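Local coordinates for universal stress protein (Mycobacterium smegmatis, PDB 5AHW) that binds the second messenger cyclic AMP as a homodimeric universal stress protein, consistent with a role in nucleotide signalling, at residues 107-111 / 137-141. Numbering follows the deposited sequence.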
ATOM      1  N   LYS B 107      -3.289   6.948  15.431  1.00 42.77           N
ATOM      2  CA  LYS B 107      -2.285   5.900  15.490  1.00 44.22           C
ATOM      3  C   LYS B 107      -2.576   4.830  14.432  1.00 41.34           C
ATOM      4  O   LYS B 107      -2.584   3.630  14.702  1.00 41.79           O
ATOM      5  CB  LYS B 107      -2.198   5.354  16.901  1.00 49.44           C
ATOM      6  CG  LYS B 107      -1.669   6.435  17.857  1.00 53.85           C
ATOM      7  CD  LYS B 107      -1.593   6.001  19.337  1.00 61.21           C
ATOM      8  CE  LYS B 107      -1.522   7.248  20.253  1.00 64.86           C
ATOM      9  NZ  LYS B 107      -2.301   7.061  21.524  1.00 70.59           N
ATOM     10  N   ALA B 108      -2.802   5.276  13.210  1.00 37.24           N
ATOM     11  CA  ALA B 108      -3.224   4.354  12.150  1.00 37.18           C
ATOM     12  C   ALA B 108      -2.097   3.381  11.797  1.00 35.81           C
ATOM     13  O   ALA B 108      -0.950   3.737  11.840  1.00 35.50           O
ATOM     14  CB  ALA B 108      -3.603   5.125  10.926  1.00 36.13           C
ATOM     15  N   ASP B 109      -2.439   2.146  11.483  1.00 36.01           N
ATOM     16  CA  ASP B 109      -1.469   1.151  11.103  1.00 35.23           C
ATOM     17  C   ASP B 109      -1.328   1.213   9.608  1.00 33.66           C
ATOM     18  O   ASP B 109      -0.321   0.770   9.056  1.00 33.43           O
ATOM     19  CB  ASP B 109      -1.997  -0.234  11.474  1.00 37.79           C
ATOM     20  CG  ASP B 109      -2.299  -0.356  12.916  1.00 40.19           C
ATOM     21  OD1 ASP B 109      -1.348  -0.179  13.690  1.00 43.05           O
ATOM     22  OD2 ASP B 109      -3.459  -0.588  13.301  1.00 41.63           O
ATOM     23  N   LEU B 110      -2.353   1.711   8.932  1.00 31.60           N
ATOM     24  CA  LEU B 110      -2.286   1.823   7.485  1.00 30.69           C
ATOM     25  C   LEU B 110      -3.139   2.983   6.963  1.00 29.53           C
ATOM     26  O   LEU B 110      -4.262   3.226   7.409  1.00 31.09           O
ATOM     27  CB  LEU B 110      -2.777   0.518   6.862  1.00 30.09           C
ATOM     28  CG  LEU B 110      -2.903   0.446   5.334  1.00 30.37           C
ATOM     29  CD1 LEU B 110      -1.517   0.337   4.744  1.00 29.49           C
ATOM     30  CD2 LEU B 110      -3.778  -0.717   4.890  1.00 30.86           C
ATOM     31  N   LEU B 111      -2.601   3.646   5.973  1.00 27.66           N
ATOM     32  CA  LEU B 111      -3.277   4.709   5.289  1.00 27.09           C
ATOM     33  C   LEU B 111      -3.450   4.336   3.810  1.00 26.04           C
ATOM     34  O   LEU B 111      -2.504   3.938   3.162  1.00 25.63           O
ATOM     35  CB  LEU B 111      -2.352   5.912   5.447  1.00 27.82           C
ATOM     36  CG  LEU B 111      -2.742   7.242   4.895  1.00 29.60           C
ATOM     37  CD1 LEU B 111      -4.235   7.559   5.043  1.00 31.54           C
ATOM     38  CD2 LEU B 111      -1.872   8.174   5.692  1.00 31.09           C
ATOM     39  N   SER B 137       4.060  10.173   5.226  1.00 27.98           N
ATOM     40  CA  SER B 137       3.487   9.254   6.196  1.00 30.11           C
ATOM     41  C   SER B 137       4.531   8.633   7.102  1.00 29.28           C
ATOM     42  O   SER B 137       5.649   8.364   6.700  1.00 30.48           O
ATOM     43  CB  SER B 137       2.691   8.207   5.412  1.00 30.91           C
ATOM     44  OG  SER B 137       1.954   7.399   6.293  1.00 39.68           O
ATOM     45  N   LYS B 138       4.162   8.379   8.333  1.00 29.79           N
ATOM     46  CA  LYS B 138       5.000   7.625   9.253  1.00 32.75           C
ATOM     47  C   LYS B 138       4.368   6.262   9.449  1.00 31.76           C
ATOM     48  O   LYS B 138       4.717   5.612  10.373  1.00 33.49           O
ATOM     49  CB  LYS B 138       5.137   8.353  10.663  1.00 37.50           C
ATOM     50  CG  LYS B 138       5.737   9.805  10.552  1.00 41.57           C
ATOM     51  CD  LYS B 138       6.143  10.498  11.865  1.00 49.29           C
ATOM     52  CE  LYS B 138       5.075  10.422  12.960  1.00 55.11           C
ATOM     53  NZ  LYS B 138       5.272  11.455  14.062  1.00 64.55           N
ATOM     54  N   THR B 139       3.378   5.879   8.657  1.00 30.09           N
ATOM     55  CA  THR B 139       2.857   4.545   8.683  1.00 31.62           C
ATOM     56  C   THR B 139       2.930   3.842   7.284  1.00 28.65           C
ATOM     57  O   THR B 139       3.358   4.402   6.293  1.00 28.75           O
ATOM     58  CB  THR B 139       1.398   4.562   9.122  1.00 33.37           C
ATOM     59  OG1 THR B 139       0.623   5.150   8.076  1.00 35.24           O
ATOM     60  CG2 THR B 139       1.236   5.446  10.212  1.00 36.88           C
ATOM     61  N   ASP B 140       2.464   2.617   7.231  1.00 28.73           N
ATOM     62  CA  ASP B 140       2.355   1.876   5.967  1.00 29.26           C
ATOM     63  C   ASP B 140       1.388   2.614   5.091  1.00 27.98           C
ATOM     64  O   ASP B 140       0.415   3.157   5.568  1.00 29.04           O
ATOM     65  CB  ASP B 140       1.779   0.479   6.188  1.00 30.47           C
ATOM     66  CG  ASP B 140       2.719  -0.464   6.906  1.00 31.91           C
ATOM     67  OD1 ASP B 140       3.879  -0.036   7.222  1.00 31.30           O
ATOM     68  OD2 ASP B 140       2.291  -1.682   7.068  1.00 33.29           O
ATOM     69  N   VAL B 141       1.671   2.652   3.817  1.00 27.73           N
ATOM     70  CA  VAL B 141       0.771   3.275   2.868  1.00 27.11           C
ATOM     71  C   VAL B 141       0.418   2.309   1.751  1.00 26.57           C
ATOM     72  O   VAL B 141       1.315   1.794   1.098  1.00 27.25           O
ATOM     73  CB  VAL B 141       1.424   4.514   2.272  1.00 25.43           C
ATOM     74  CG1 VAL B 141       0.577   5.079   1.173  1.00 25.86           C
ATOM     75  CG2 VAL B 141       1.505   5.573   3.371  1.00 27.64           C
TER
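A108, whose N closes the Schellman motif at the end of helix 95-105, meets T139 through its carbonyl: CG2 of T139 sits 3.2 Å from A108 O. At D109 the backbone carbonyl again does the touching, with D140 CB 3.6 Å from D109 O, while the carboxylate is held by the backbone N of Q5 and T6 at the start of strand 6-10. L110 swings its CD1 over the base of D140, CD1 lying 3.6 Å from D140 CB and the two side chains crossing at about a right angle. Chi1 of 175° sets CG anti to the backbone N, and chi2 brings CD1 closer to the neighbouring strand. The carboxylate of D140 is tied down by Y4 OH and by the backbone N of H145 of the second subunit. Here strands 110-114 and 140-144 start running parallel in the Rossmann-like sheet of the universal stress proteins, 140-144 being outermost within its own chain, and V141 carries the sheet antiparallel into the second subunit. L111 N donates to D140 O (3.1 Å, 164° at the hydrogen), and V141 CA sends a CA-H...O contact back to L111 O at 3.4 Å. The side chain of L111 packs on A103 of helix 95-105 and on V8, and its CD2 lies 3.9 Å from S137 OG. That hydroxyl accepts from T139 N at 3.2 Å, an ST turn leading from helix 129-136 into the strand.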